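Long-range contacts in hypothetical protein, similar to alpha-acetolactate decarboxylase (Staphylococcus aureus subsp. aureus, PDB 1XV2), which probably decarboxylates alpha-acetolactate to acetoin at a zinc centre held by histidines: residues Lys122-Arg127 and Gly188-Phe193; Lys116-Phe121 and Asp153-Ile158; Met128-Gln133 and Arg145-Lys150; Ile50-Lys55 and His178-Glu183. All coordinates share one frame; numbering follows the deposited sequence.

Interaction 1. Residues Lys122-Arg127 and Gly188-Phe193; sequences KHMHVR and GHVLDF. With ZN (zinc ion), chain E.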
loop_
_atom_site.group_PDB
_atom_site.type_symbol
_atom_site.label_atom_id
_atom_site.label_comp_id
_atom_site.label_asym_id
_atom_site.label_seq_id
_atom_site.Cartn_x
_atom_site.Cartn_y
_atom_site.Cartn_z
ATOM N N LYS A 122 31.621 -10.794 8.952
ATOM C CA LYS A 122 32.530 -11.880 8.614
ATOM C C LYS A 122 32.377 -12.203 7.140
ATOM O O LYS A 122 33.350 -12.500 6.452
ATOM C CB LYS A 122 32.209 -13.127 9.439
ATOM C CG LYS A 122 32.172 -12.885 10.930
ATOM C CD LYS A 122 32.043 -14.189 11.703
ATOM C CE LYS A 122 33.287 -15.047 11.534
ATOM N NZ LYS A 122 33.252 -16.261 12.401
ATOM N N HIS A 123 31.139 -12.139 6.661
ATOM C CA HIS A 123 30.844 -12.432 5.267
ATOM C C HIS A 123 29.772 -11.483 4.729
ATOM O O HIS A 123 28.820 -11.152 5.427
ATOM C CB HIS A 123 30.373 -13.885 5.143
ATOM C CG HIS A 123 29.975 -14.282 3.755
ATOM N ND1 HIS A 123 30.832 -14.196 2.679
ATOM C CD2 HIS A 123 28.814 -14.787 3.272
ATOM C CE1 HIS A 123 30.216 -14.632 1.593
ATOM N NE2 HIS A 123 28.992 -14.997 1.927
HETATM N N MSE A 124 29.942 -11.037 3.491
HETATM C CA MSE A 124 28.979 -10.145 2.855
HETATM C C MSE A 124 28.849 -10.585 1.404
HETATM O O MSE A 124 29.848 -10.782 0.717
HETATM C CB MSE A 124 29.453 -8.683 2.943
HETATM C CG MSE A 124 28.505 -7.656 2.321
HETATM SE SE MSE A 124 26.684 -7.684 2.982
HETATM C CE MSE A 124 26.986 -7.069 4.790
ATOM N N HIS A 125 27.610 -10.752 0.955
ATOM C CA HIS A 125 27.325 -11.189 -0.406
ATOM C C HIS A 125 26.242 -10.292 -1.006
ATOM O O HIS A 125 25.115 -10.271 -0.523
ATOM C CB HIS A 125 26.853 -12.650 -0.375
ATOM C CG HIS A 125 26.526 -13.221 -1.720
ATOM N ND1 HIS A 125 26.122 -14.527 -1.891
ATOM C CD2 HIS A 125 26.534 -12.666 -2.955
ATOM C CE1 HIS A 125 25.896 -14.753 -3.173
ATOM N NE2 HIS A 125 26.138 -13.640 -3.840
ATOM N N VAL A 126 26.589 -9.552 -2.056
ATOM C CA VAL A 126 25.633 -8.655 -2.700
ATOM C C VAL A 126 25.602 -8.822 -4.211
ATOM O O VAL A 126 26.463 -9.480 -4.800
ATOM C CB VAL A 126 25.978 -7.162 -2.443
ATOM C CG1 VAL A 126 26.086 -6.886 -0.955
ATOM C CG2 VAL A 126 27.278 -6.799 -3.150
ATOM N N ARG A 127 24.597 -8.213 -4.830
ATOM C CA ARG A 127 24.476 -8.218 -6.275
ATOM C C ARG A 127 24.331 -6.761 -6.682
ATOM O O ARG A 127 23.938 -5.918 -5.870
ATOM C CB ARG A 127 23.260 -9.036 -6.746
ATOM C CG ARG A 127 21.887 -8.512 -6.333
ATOM C CD ARG A 127 21.347 -7.419 -7.264
ATOM N NE ARG A 127 20.052 -6.909 -6.803
ATOM C CZ ARG A 127 18.902 -7.571 -6.890
ATOM N NH1 ARG A 127 18.862 -8.782 -7.434
ATOM N NH2 ARG A 127 17.788 -7.032 -6.407
ATOM N N GLY A 188 25.845 -2.945 -2.461
ATOM C CA GLY A 188 24.822 -3.494 -3.329
ATOM C C GLY A 188 23.618 -4.033 -2.578
ATOM O O GLY A 188 23.403 -3.718 -1.407
ATOM N N HIS A 189 22.824 -4.839 -3.275
ATOM C CA HIS A 189 21.630 -5.466 -2.716
ATOM C C HIS A 189 22.110 -6.736 -2.009
ATOM O O HIS A 189 22.676 -7.622 -2.647
ATOM C CB HIS A 189 20.669 -5.821 -3.854
ATOM C CG HIS A 189 19.451 -6.575 -3.417
ATOM N ND1 HIS A 189 18.290 -5.949 -3.017
ATOM C CD2 HIS A 189 19.203 -7.904 -3.349
ATOM C CE1 HIS A 189 17.377 -6.859 -2.728
ATOM N NE2 HIS A 189 17.907 -8.055 -2.920
ATOM N N VAL A 190 21.893 -6.817 -0.698
ATOM C CA VAL A 190 22.341 -7.967 0.087
ATOM C C VAL A 190 21.584 -9.263 -0.201
ATOM O O VAL A 190 20.354 -9.307 -0.132
ATOM C CB VAL A 190 22.243 -7.674 1.603
ATOM C CG1 VAL A 190 22.658 -8.909 2.410
ATOM C CG2 VAL A 190 23.135 -6.492 1.957
ATOM N N LEU A 191 22.338 -10.313 -0.522
ATOM C CA LEU A 191 21.774 -11.631 -0.804
ATOM C C LEU A 191 22.038 -12.542 0.386
ATOM O O LEU A 191 21.269 -13.458 0.665
ATOM C CB LEU A 191 22.421 -12.245 -2.049
ATOM C CG LEU A 191 22.180 -11.558 -3.393
ATOM C CD1 LEU A 191 22.918 -12.320 -4.491
ATOM C CD2 LEU A 191 20.686 -11.512 -3.682
ATOM N N ASP A 192 23.137 -12.279 1.084
ATOM C CA ASP A 192 23.508 -13.078 2.243
ATOM C C ASP A 192 24.613 -12.363 3.013
ATOM O O ASP A 192 25.330 -11.527 2.452
ATOM C CB ASP A 192 23.976 -14.464 1.779
ATOM C CG ASP A 192 24.282 -15.408 2.930
ATOM O OD1 ASP A 192 23.660 -15.284 4.006
ATOM O OD2 ASP A 192 25.141 -16.296 2.746
ATOM N N PHE A 193 24.735 -12.679 4.300
ATOM C CA PHE A 193 25.764 -12.071 5.132
ATOM C C PHE A 193 25.905 -12.773 6.477
ATOM O O PHE A 193 25.031 -13.533 6.901
ATOM C CB PHE A 193 25.458 -10.583 5.358
ATOM C CG PHE A 193 24.276 -10.333 6.248
ATOM C CD1 PHE A 193 24.451 -10.081 7.607
ATOM C CD2 PHE A 193 22.984 -10.367 5.735
ATOM C CE1 PHE A 193 23.354 -9.866 8.439
ATOM C CE2 PHE A 193 21.881 -10.154 6.561
ATOM C CZ PHE A 193 22.066 -9.904 7.916
HETATM ZN ZN ZN E . 17.322 -4.007 -3.804
HETATM O O HOH W 1 26.658 -16.356 0.185
HETATM O O HOH W 2 18.107 -4.064 -6.101
HETATM O O HOH W 3 15.698 -4.777 -5.551
HETATM O O HOH W 4 16.319 -2.478 -5.477
#
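The guanidinium of Arg127 lies flat on the imidazole of His189, centres 3.9 Å apart and planes 25° from parallel, with NH2 over the middle of the ring. A bend at chi2 (84°) folds the arginine chain back along His189 CB, which NE approaches to 3.2 Å. NH2 also donates to zinc-bound water 2, while NH1 and NE are held by Gln146 and by a salt bridge to Glu48. The His125 ring carries Leu191 CB over one face, a CH-pi contact only 6° off the ring normal; its NE2 bonds to Glu148. At the edge of the His123 ring, in its plane, sits water 1, which also bonds His125 ND1 and donates to Asp192 OD2.

Beneath the side chains, antiparallel pairing is interrupted by a classic beta bulge: His125 O accepts from both Leu191 N (2.8 Å) and Asp192 N (3.2 Å). On the opposite face of the sheet, selenomethionine Met124 packs its SE 3.9 Å from Val190 CG2. The pairing places His189 ND1 at 2.3 Å from zinc, which His176 and His178 also bind: a three-histidine metal site on a beta-sheet, completed by three waters and consistent with the decarboxylase family.

Interaction 2. Residues Lys116-Phe121 and Asp153-Ile158; sequences KIYGTF and DIRGAI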
loop_
_atom_site.group_PDB
_atom_site.type_symbol
_atom_site.label_atom_id
_atom_site.label_comp_id
_atom_site.label_asym_id
_atom_site.label_seq_id
_atom_site.Cartn_x
_atom_site.Cartn_y
_atom_site.Cartn_z
ATOM N N LYS A 116 18.815 -0.953 10.566
ATOM C CA LYS A 116 20.148 -0.452 10.308
ATOM C C LYS A 116 21.066 -1.374 11.090
ATOM O O LYS A 116 20.920 -1.524 12.303
ATOM C CB LYS A 116 20.296 0.991 10.794
ATOM C CG LYS A 116 21.619 1.618 10.391
ATOM C CD LYS A 116 21.697 3.091 10.754
ATOM C CE LYS A 116 22.999 3.696 10.248
ATOM N NZ LYS A 116 23.099 5.157 10.522
ATOM N N ILE A 117 21.986 -2.013 10.381
ATOM C CA ILE A 117 22.934 -2.939 10.985
ATOM C C ILE A 117 24.326 -2.433 10.639
ATOM O O ILE A 117 24.737 -2.497 9.484
ATOM C CB ILE A 117 22.746 -4.358 10.411
ATOM C CG1 ILE A 117 21.298 -4.809 10.624
ATOM C CG2 ILE A 117 23.726 -5.323 11.068
ATOM C CD1 ILE A 117 20.911 -6.051 9.850
ATOM N N TYR A 118 25.041 -1.920 11.637
ATOM C CA TYR A 118 26.377 -1.375 11.409
ATOM C C TYR A 118 27.464 -2.033 12.251
ATOM O O TYR A 118 27.281 -2.267 13.443
ATOM C CB TYR A 118 26.395 0.131 11.687
ATOM C CG TYR A 118 27.778 0.713 11.534
ATOM C CD1 TYR A 118 28.327 0.927 10.269
ATOM C CD2 TYR A 118 28.582 0.947 12.652
ATOM C CE1 TYR A 118 29.644 1.349 10.116
ATOM C CE2 TYR A 118 29.902 1.367 12.512
ATOM C CZ TYR A 118 30.428 1.563 11.243
ATOM O OH TYR A 118 31.746 1.939 11.097
ATOM N N GLY A 119 28.604 -2.300 11.623
ATOM C CA GLY A 119 29.716 -2.921 12.320
ATOM C C GLY A 119 30.571 -3.740 11.373
ATOM O O GLY A 119 30.718 -3.388 10.200
ATOM N N THR A 120 31.133 -4.835 11.876
ATOM C CA THR A 120 31.967 -5.704 11.057
ATOM C C THR A 120 31.196 -6.951 10.620
ATOM O O THR A 120 30.411 -7.513 11.381
ATOM C CB THR A 120 33.231 -6.140 11.822
ATOM O OG1 THR A 120 32.852 -6.760 13.057
ATOM C CG2 THR A 120 34.119 -4.937 12.113
ATOM N N PHE A 121 31.421 -7.374 9.383
ATOM C CA PHE A 121 30.746 -8.547 8.847
ATOM C C PHE A 121 31.761 -9.583 8.421
ATOM O O PHE A 121 32.658 -9.290 7.629
ATOM C CB PHE A 121 29.890 -8.153 7.647
ATOM C CG PHE A 121 28.760 -7.234 7.996
ATOM C CD1 PHE A 121 27.524 -7.746 8.381
ATOM C CD2 PHE A 121 28.942 -5.855 7.980
ATOM C CE1 PHE A 121 26.480 -6.893 8.744
ATOM C CE2 PHE A 121 27.904 -4.995 8.343
ATOM C CZ PHE A 121 26.671 -5.517 8.726
ATOM N N ASP A 153 35.153 -10.056 6.432
ATOM C CA ASP A 153 35.664 -9.174 7.477
ATOM C C ASP A 153 35.692 -7.734 6.986
ATOM O O ASP A 153 36.737 -7.084 6.972
ATOM C CB ASP A 153 37.070 -9.621 7.880
ATOM C CG ASP A 153 37.117 -11.088 8.270
ATOM O OD1 ASP A 153 36.422 -11.471 9.237
ATOM O OD2 ASP A 153 37.846 -11.858 7.603
ATOM N N ILE A 154 34.526 -7.249 6.582
ATOM C CA ILE A 154 34.392 -5.898 6.065
ATOM C C ILE A 154 33.541 -5.071 7.022
ATOM O O ILE A 154 32.606 -5.582 7.644
ATOM C CB ILE A 154 33.730 -5.928 4.665
ATOM C CG1 ILE A 154 33.761 -4.542 4.024
ATOM C CG2 ILE A 154 32.298 -6.427 4.783
ATOM C CD1 ILE A 154 33.303 -4.541 2.576
ATOM N N ARG A 155 33.873 -3.792 7.142
ATOM C CA ARG A 155 33.131 -2.902 8.017
ATOM C C ARG A 155 32.239 -1.993 7.170
ATOM O O ARG A 155 32.694 -1.376 6.201
ATOM C CB ARG A 155 34.106 -2.075 8.861
ATOM C CG ARG A 155 33.453 -1.252 9.954
ATOM C CD ARG A 155 34.510 -0.585 10.818
ATOM N NE ARG A 155 33.945 0.453 11.676
ATOM C CZ ARG A 155 34.670 1.296 12.406
ATOM N NH1 ARG A 155 35.996 1.222 12.388
ATOM N NH2 ARG A 155 34.070 2.218 13.150
ATOM N N GLY A 156 30.962 -1.930 7.531
ATOM C CA GLY A 156 30.027 -1.107 6.791
ATOM C C GLY A 156 28.659 -1.091 7.439
ATOM O O GLY A 156 28.515 -1.412 8.620
ATOM N N ALA A 157 27.646 -0.726 6.663
ATOM C CA ALA A 157 26.294 -0.662 7.186
ATOM C C ALA A 157 25.272 -1.236 6.225
ATOM O O ALA A 157 25.360 -1.047 5.011
ATOM C CB ALA A 157 25.933 0.785 7.515
ATOM N N ILE A 158 24.307 -1.954 6.789
ATOM C CA ILE A 158 23.219 -2.529 6.019
ATOM C C ILE A 158 21.999 -1.699 6.381
ATOM O O ILE A 158 21.770 -1.414 7.554
ATOM C CB ILE A 158 22.902 -3.985 6.431
ATOM C CG1 ILE A 158 24.023 -4.931 5.995
ATOM C CG2 ILE A 158 21.565 -4.404 5.833
ATOM C CD1 ILE A 158 23.774 -6.380 6.384
#
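Phe121 and Ile158 form the apolar centre of an antiparallel pair in the curled, all-antiparallel sheet, strands 113-118 and 120-127 against 154-163; CE1 of the Phe121 ring lies 3.6 Å from Ile158 CD1. With Phe121 CG anti to the carbonyl carbon (chi1 -65°), the ring reaches back along its own strand, and Ile154 O lies at its edge, near its plane. Ile117 joins the same face, its CB 4.0 Å from Ile158 CB, while Phe193 and Phe179 of neighbouring strands close round the cluster.

Outward from this centre, the backbones supply the geometric evidence for pairing: the axes of strands 116-118 and 154-158 run at 174°. Ile117 and Ile158 exchange two hydrogen bonds, and Gly156 N reaches Gly119 O at 3.1 Å, nearly along the C=O axis. At the far end Asp153 and Ile154 both face Phe121 in a G1 beta bulge, where Ile154 N donates to Phe121 O.

The other face bears the polar edge. Ala157 CB abuts the edge of the Tyr118 ring. The Tyr118 hydroxyl is hydrogen-bonded to Asp182, which has a long, weak ion pair with Arg155. The arginine chain, extended from CG to NE, lets Arg155 NE donate to Tyr118 OH at 2.7 Å in a bent bond, 131° at the hydrogen.

Interaction 3. Residues Met128-Gln133 and Arg145-Lys150; sequences MMPAQQ and RQPEEK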
loop_
_atom_site.group_PDB
_atom_site.type_symbol
_atom_site.label_atom_id
_atom_site.label_comp_id
_atom_site.label_asym_id
_atom_site.label_seq_id
_atom_site.Cartn_x
_atom_site.Cartn_y
_atom_site.Cartn_z
HETATM N N MSE A 128 24.692 -6.460 -7.922
HETATM C CA MSE A 128 24.564 -5.109 -8.446
HETATM C C MSE A 128 23.703 -5.263 -9.689
HETATM O O MSE A 128 24.179 -5.709 -10.736
HETATM C CB MSE A 128 25.935 -4.530 -8.808
HETATM C CG MSE A 128 26.912 -4.438 -7.639
HETATM SE SE MSE A 128 27.965 -6.046 -7.398
HETATM C CE MSE A 128 29.416 -5.652 -8.620
HETATM N N MSE A 129 22.425 -4.923 -9.564
HETATM C CA MSE A 129 21.500 -5.067 -10.678
HETATM C C MSE A 129 22.034 -4.405 -11.941
HETATM O O MSE A 129 22.309 -3.206 -11.954
HETATM C CB MSE A 129 20.138 -4.466 -10.315
HETATM C CG MSE A 129 19.005 -4.884 -11.249
HETATM SE SE MSE A 129 18.574 -6.761 -11.100
HETATM C CE MSE A 129 17.287 -6.654 -9.659
ATOM N N PRO A 130 22.207 -5.188 -13.019
ATOM C CA PRO A 130 22.711 -4.636 -14.280
ATOM C C PRO A 130 21.643 -3.764 -14.941
ATOM O O PRO A 130 20.465 -4.126 -14.982
ATOM C CB PRO A 130 23.047 -5.884 -15.089
ATOM C CG PRO A 130 22.029 -6.866 -14.618
ATOM C CD PRO A 130 22.016 -6.646 -13.121
ATOM N N ALA A 131 22.061 -2.612 -15.450
ATOM C CA ALA A 131 21.141 -1.683 -16.085
ATOM C C ALA A 131 20.562 -2.196 -17.399
ATOM O O ALA A 131 21.184 -2.988 -18.109
ATOM C CB ALA A 131 21.838 -0.344 -16.311
ATOM N N GLN A 132 19.352 -1.739 -17.704
ATOM C CA GLN A 132 18.660 -2.095 -18.940
ATOM C C GLN A 132 18.516 -0.818 -19.758
ATOM O O GLN A 132 18.513 0.277 -19.205
ATOM C CB GLN A 132 17.256 -2.635 -18.650
ATOM C CG GLN A 132 17.120 -4.148 -18.634
ATOM C CD GLN A 132 15.665 -4.584 -18.589
ATOM O OE1 GLN A 132 14.854 -4.158 -19.416
ATOM N NE2 GLN A 132 15.327 -5.435 -17.626
ATOM N N GLN A 133 18.403 -0.966 -21.072
ATOM C CA GLN A 133 18.211 0.174 -21.957
ATOM C C GLN A 133 16.840 -0.016 -22.592
ATOM O O GLN A 133 16.466 -1.135 -22.947
ATOM C CB GLN A 133 19.286 0.206 -23.047
ATOM C CG GLN A 133 20.709 0.364 -22.529
ATOM C CD GLN A 133 20.887 1.613 -21.689
ATOM O OE1 GLN A 133 20.523 2.714 -22.106
ATOM N NE2 GLN A 133 21.456 1.448 -20.499
ATOM N N ARG A 145 21.149 -12.219 -14.809
ATOM C CA ARG A 145 22.463 -11.985 -15.401
ATOM C C ARG A 145 23.231 -10.994 -14.533
ATOM O O ARG A 145 24.240 -10.429 -14.952
ATOM C CB ARG A 145 22.322 -11.437 -16.826
ATOM C CG ARG A 145 21.690 -10.052 -16.926
ATOM C CD ARG A 145 21.437 -9.669 -18.384
ATOM N NE ARG A 145 20.794 -8.363 -18.522
ATOM C CZ ARG A 145 21.430 -7.195 -18.481
ATOM N NH1 ARG A 145 22.747 -7.151 -18.311
ATOM N NH2 ARG A 145 20.744 -6.065 -18.604
ATOM N N GLN A 146 22.743 -10.801 -13.312
ATOM C CA GLN A 146 23.354 -9.876 -12.367
ATOM C C GLN A 146 24.716 -10.325 -11.871
ATOM O O GLN A 146 24.974 -11.519 -11.704
ATOM C CB GLN A 146 22.459 -9.701 -11.138
ATOM C CG GLN A 146 22.298 -10.989 -10.331
ATOM C CD GLN A 146 21.354 -10.840 -9.158
ATOM O OE1 GLN A 146 20.388 -10.086 -9.221
ATOM N NE2 GLN A 146 21.617 -11.577 -8.088
ATOM N N PRO A 147 25.617 -9.365 -11.642
ATOM C CA PRO A 147 26.933 -9.746 -11.142
ATOM C C PRO A 147 26.786 -9.802 -9.617
ATOM O O PRO A 147 25.896 -9.161 -9.047
ATOM C CB PRO A 147 27.823 -8.602 -11.614
ATOM C CG PRO A 147 26.909 -7.427 -11.543
ATOM C CD PRO A 147 25.622 -7.975 -12.132
ATOM N N GLU A 148 27.634 -10.584 -8.965
ATOM C CA GLU A 148 27.593 -10.714 -7.516
ATOM C C GLU A 148 29.017 -10.634 -6.989
ATOM O O GLU A 148 29.942 -11.168 -7.598
ATOM C CB GLU A 148 26.947 -12.049 -7.123
ATOM C CG GLU A 148 25.428 -12.098 -7.341
ATOM C CD GLU A 148 24.839 -13.498 -7.166
ATOM O OE1 GLU A 148 25.306 -14.241 -6.276
ATOM O OE2 GLU A 148 23.897 -13.850 -7.913
ATOM N N GLU A 149 29.192 -9.950 -5.867
ATOM C CA GLU A 149 30.510 -9.795 -5.273
ATOM C C GLU A 149 30.426 -10.089 -3.780
ATOM O O GLU A 149 29.492 -9.656 -3.098
ATOM C CB GLU A 149 31.035 -8.372 -5.497
ATOM C CG GLU A 149 32.525 -8.300 -5.836
ATOM C CD GLU A 149 33.064 -6.874 -5.844
ATOM O OE1 GLU A 149 32.441 -5.998 -6.486
ATOM O OE2 GLU A 149 34.117 -6.627 -5.212
ATOM N N LYS A 150 31.409 -10.830 -3.283
ATOM C CA LYS A 150 31.462 -11.196 -1.876
ATOM C C LYS A 150 32.708 -10.621 -1.222
ATOM O O LYS A 150 33.736 -10.442 -1.874
ATOM C CB LYS A 150 31.482 -12.719 -1.729
ATOM C CG LYS A 150 30.373 -13.439 -2.480
ATOM C CD LYS A 150 30.484 -14.945 -2.299
ATOM C CE LYS A 150 29.492 -15.687 -3.183
ATOM N NZ LYS A 150 29.698 -17.164 -3.107
HETATM O O HOH W 5 23.652 -4.237 -18.344
#
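Met128 N donates to Pro147 O (3.2 Å, 157° at the hydrogen) near the strand end, the donor tilted from the carbonyl plane. Farther along, Arg145 NH2 donates to Ala131 O at 3.1 Å. That oxygen lies in the guanidinium plane, yet the nitrogen stands 47° above the carbonyl plane, so the bond is not on a lone pair. Water 5 bridges the same groups, donating to Ala131 O and accepting from Arg145 NH1.

Van der Waals packing lies between these bonds. Pro130 CG sits over one face of the Arg145 guanidinium, offset toward its rim, and Pro130 CB comes 3.5 Å from NH1. Pro130 CD meets Gln146 CB at 3.7 Å and Pro147 CD at 4.0 Å. Selenomethionine Met128 sets its CB against Pro147 CG (4.1 Å); bends at chi2 and chi3 carry CE toward Glu149 OE1, whose carboxylate is in a salt bridge with Arg151.

Gln146 turns its amide to Arg127 through OE1, while NE2 donates to Glu148 OE2. The touching parts, 128 to 132 and 145 to 149, run 155° apart, extending the pairing of strands 120-127 and 148-151 into the loop that leads to helix 140-143, whose Ser142 touches Met129 and Pro130.

Interaction 4. Residues Ile50-Lys55 and His178-Glu183; sequences IFLDGK and HFADDE. With ZN (zinc ion), chain E.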
loop_
_atom_site.group_PDB
_atom_site.type_symbol
_atom_site.label_atom_id
_atom_site.label_comp_id
_atom_site.label_asym_id
_atom_site.label_seq_id
_atom_site.Cartn_x
_atom_site.Cartn_y
_atom_site.Cartn_z
ATOM N N ILE A 50 21.841 3.284 -2.158
ATOM C CA ILE A 50 21.793 3.141 -0.710
ATOM C C ILE A 50 21.730 4.539 -0.104
ATOM O O ILE A 50 22.643 5.345 -0.296
ATOM C CB ILE A 50 23.052 2.436 -0.130
ATOM C CG1 ILE A 50 23.277 1.082 -0.802
ATOM C CG2 ILE A 50 22.885 2.245 1.372
ATOM C CD1 ILE A 50 23.982 1.167 -2.141
ATOM N N PHE A 51 20.643 4.836 0.599
ATOM C CA PHE A 51 20.501 6.130 1.254
ATOM C C PHE A 51 21.069 5.939 2.655
ATOM O O PHE A 51 20.508 5.201 3.464
ATOM C CB PHE A 51 19.031 6.546 1.333
ATOM C CG PHE A 51 18.419 6.879 -0.004
ATOM C CD1 PHE A 51 18.936 7.907 -0.786
ATOM C CD2 PHE A 51 17.315 6.174 -0.472
ATOM C CE1 PHE A 51 18.364 8.229 -2.018
ATOM C CE2 PHE A 51 16.736 6.489 -1.704
ATOM C CZ PHE A 51 17.263 7.518 -2.476
ATOM N N LEU A 52 22.192 6.594 2.929
ATOM C CA LEU A 52 22.848 6.461 4.223
ATOM C C LEU A 52 23.291 7.807 4.785
ATOM O O LEU A 52 24.077 8.521 4.164
ATOM C CB LEU A 52 24.056 5.533 4.086
ATOM C CG LEU A 52 24.746 5.096 5.376
ATOM C CD1 LEU A 52 23.764 4.327 6.250
ATOM C CD2 LEU A 52 25.954 4.234 5.031
ATOM N N ASP A 53 22.785 8.140 5.968
ATOM C CA ASP A 53 23.121 9.395 6.624
ATOM C C ASP A 53 22.846 10.599 5.721
ATOM O O ASP A 53 23.682 11.493 5.595
ATOM C CB ASP A 53 24.597 9.403 7.038
ATOM C CG ASP A 53 24.927 8.346 8.079
ATOM O OD1 ASP A 53 24.249 8.295 9.127
ATOM O OD2 ASP A 53 25.881 7.571 7.852
ATOM N N GLY A 54 21.677 10.610 5.087
ATOM C CA GLY A 54 21.313 11.715 4.218
ATOM C C GLY A 54 22.062 11.789 2.901
ATOM O O GLY A 54 21.799 12.673 2.087
ATOM N N LYS A 55 22.999 10.873 2.685
ATOM C CA LYS A 55 23.766 10.859 1.444
ATOM C C LYS A 55 23.238 9.745 0.544
ATOM O O LYS A 55 22.690 8.757 1.030
ATOM C CB LYS A 55 25.250 10.630 1.741
ATOM C CG LYS A 55 25.803 11.492 2.873
ATOM C CD LYS A 55 25.624 12.977 2.600
ATOM C CE LYS A 55 26.412 13.412 1.373
ATOM N NZ LYS A 55 27.873 13.147 1.519
ATOM N N HIS A 178 20.176 -3.268 1.612
ATOM C CA HIS A 178 21.330 -2.942 0.783
ATOM C C HIS A 178 22.495 -2.693 1.729
ATOM O O HIS A 178 22.290 -2.409 2.908
ATOM C CB HIS A 178 21.075 -1.683 -0.052
ATOM C CG HIS A 178 20.154 -1.899 -1.213
ATOM N ND1 HIS A 178 19.872 -0.909 -2.131
ATOM C CD2 HIS A 178 19.454 -2.988 -1.609
ATOM C CE1 HIS A 178 19.039 -1.380 -3.043
ATOM N NE2 HIS A 178 18.771 -2.639 -2.749
ATOM N N PHE A 179 23.712 -2.790 1.205
ATOM C CA PHE A 179 24.913 -2.590 2.006
ATOM C C PHE A 179 25.856 -1.564 1.383
ATOM O O PHE A 179 25.901 -1.400 0.165
ATOM C CB PHE A 179 25.653 -3.925 2.157
ATOM C CG PHE A 179 26.955 -3.823 2.905
ATOM C CD1 PHE A 179 26.971 -3.749 4.295
ATOM C CD2 PHE A 179 28.166 -3.803 2.218
ATOM C CE1 PHE A 179 28.179 -3.659 4.995
ATOM C CE2 PHE A 179 29.378 -3.713 2.905
ATOM C CZ PHE A 179 29.383 -3.642 4.299
ATOM N N ALA A 180 26.604 -0.879 2.241
ATOM C CA ALA A 180 27.599 0.102 1.821
ATOM C C ALA A 180 28.723 0.031 2.847
ATOM O O ALA A 180 28.493 0.220 4.044
ATOM C CB ALA A 180 27.002 1.514 1.781
ATOM N N ASP A 181 29.934 -0.255 2.381
ATOM C CA ASP A 181 31.074 -0.358 3.280
ATOM C C ASP A 181 31.597 1.025 3.657
ATOM O O ASP A 181 31.413 1.995 2.919
ATOM C CB ASP A 181 32.181 -1.214 2.641
ATOM C CG ASP A 181 32.999 -0.460 1.600
ATOM O OD1 ASP A 181 32.445 0.420 0.901
ATOM O OD2 ASP A 181 34.207 -0.772 1.472
ATOM N N ASP A 182 32.229 1.105 4.825
ATOM C CA ASP A 182 32.784 2.355 5.334
ATOM C C ASP A 182 33.667 3.059 4.315
ATOM O O ASP A 182 33.649 4.285 4.220
ATOM C CB ASP A 182 33.576 2.088 6.615
ATOM C CG ASP A 182 32.681 1.954 7.836
ATOM O OD1 ASP A 182 31.539 1.462 7.693
ATOM O OD2 ASP A 182 33.120 2.331 8.943
ATOM N N GLU A 183 34.434 2.284 3.555
ATOM C CA GLU A 183 35.316 2.853 2.542
ATOM C C GLU A 183 34.559 3.458 1.363
ATOM O O GLU A 183 35.168 4.069 0.487
ATOM C CB GLU A 183 36.279 1.792 2.007
ATOM C CG GLU A 183 37.340 1.343 2.984
ATOM C CD GLU A 183 38.342 0.409 2.340
ATOM O OE1 GLU A 183 39.272 -0.047 3.040
ATOM O OE2 GLU A 183 38.199 0.133 1.129
HETATM ZN ZN ZN E . 17.322 -4.007 -3.804
HETATM O O HOH W 2 18.107 -4.064 -6.101
HETATM O O HOH W 3 15.698 -4.777 -5.551
HETATM O O HOH W 4 16.319 -2.478 -5.477
#
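Ile50 reaches His178 through CG1, which lies 3.6 Å from His178 CB and near the plane of the imidazole at its edge. This approach follows from the isoleucine torsions: CG1 is anti to the carbonyl carbon (chi1 -55°), and CG2, anti to the backbone N, points along a different line to meet Ala180 CB at 4.2 Å. One beta-branched side chain thus touches two alternate residues of strand 178-181, and Ile50 CG1 also comes 3.7 Å from Phe179 O between them. Leu52, two residues on, has CG anti to the backbone N (chi1 -171°) and adds a looser touch on the same methyl, with CD2 4.4 Å from Ala180 CB.

No hydrogen bond joins the segments. The axes of strands 50-52 and 178-181 pass 7.6 Å apart at 59°, evidence for packing between two sheets rather than pairing within one. Beyond Leu52 the chain reverses in a type I' turn, closed by Lys55 N to Leu52 O and Leu52 N to Lys55 O.

His178 has CG anti to the carbonyl carbon, which aims the ring along the sheet interface toward the metal. Its ND1 bonds to Val49 O, beside Ile50, a second-shell contact that helps fix the ring's rotation. NE2 binds zinc, and zinc-bound water 4 lies in the ring plane at its edge. With His176 and His189 this makes a three-histidine zinc site, set where the two beta-sheets meet.

How the interactions relate
From the N terminus, strand 48-52 supplies the first half of interaction 4, whose long loop closes only at 178-183 and encloses interactions 2 and 3 entirely. Next, 116-121 opens interaction 2, and 122-127 follows at once with interaction 1, so these two cross along the chain. Interaction 3 then closes the short excursion from 128 to 150 within both. Interaction 2 closes at 153-158 and interaction 1 at 188-193, which also makes interactions 1 and 4 cross. Interactions 1 and 2 share strand 120-127 of the curled sheet, interaction 3 carries the 120-127/148-151 pairing on into the following loop, and interaction 4 ties that sheet to the seven-stranded one. Interactions 1 and 4 meet at zinc.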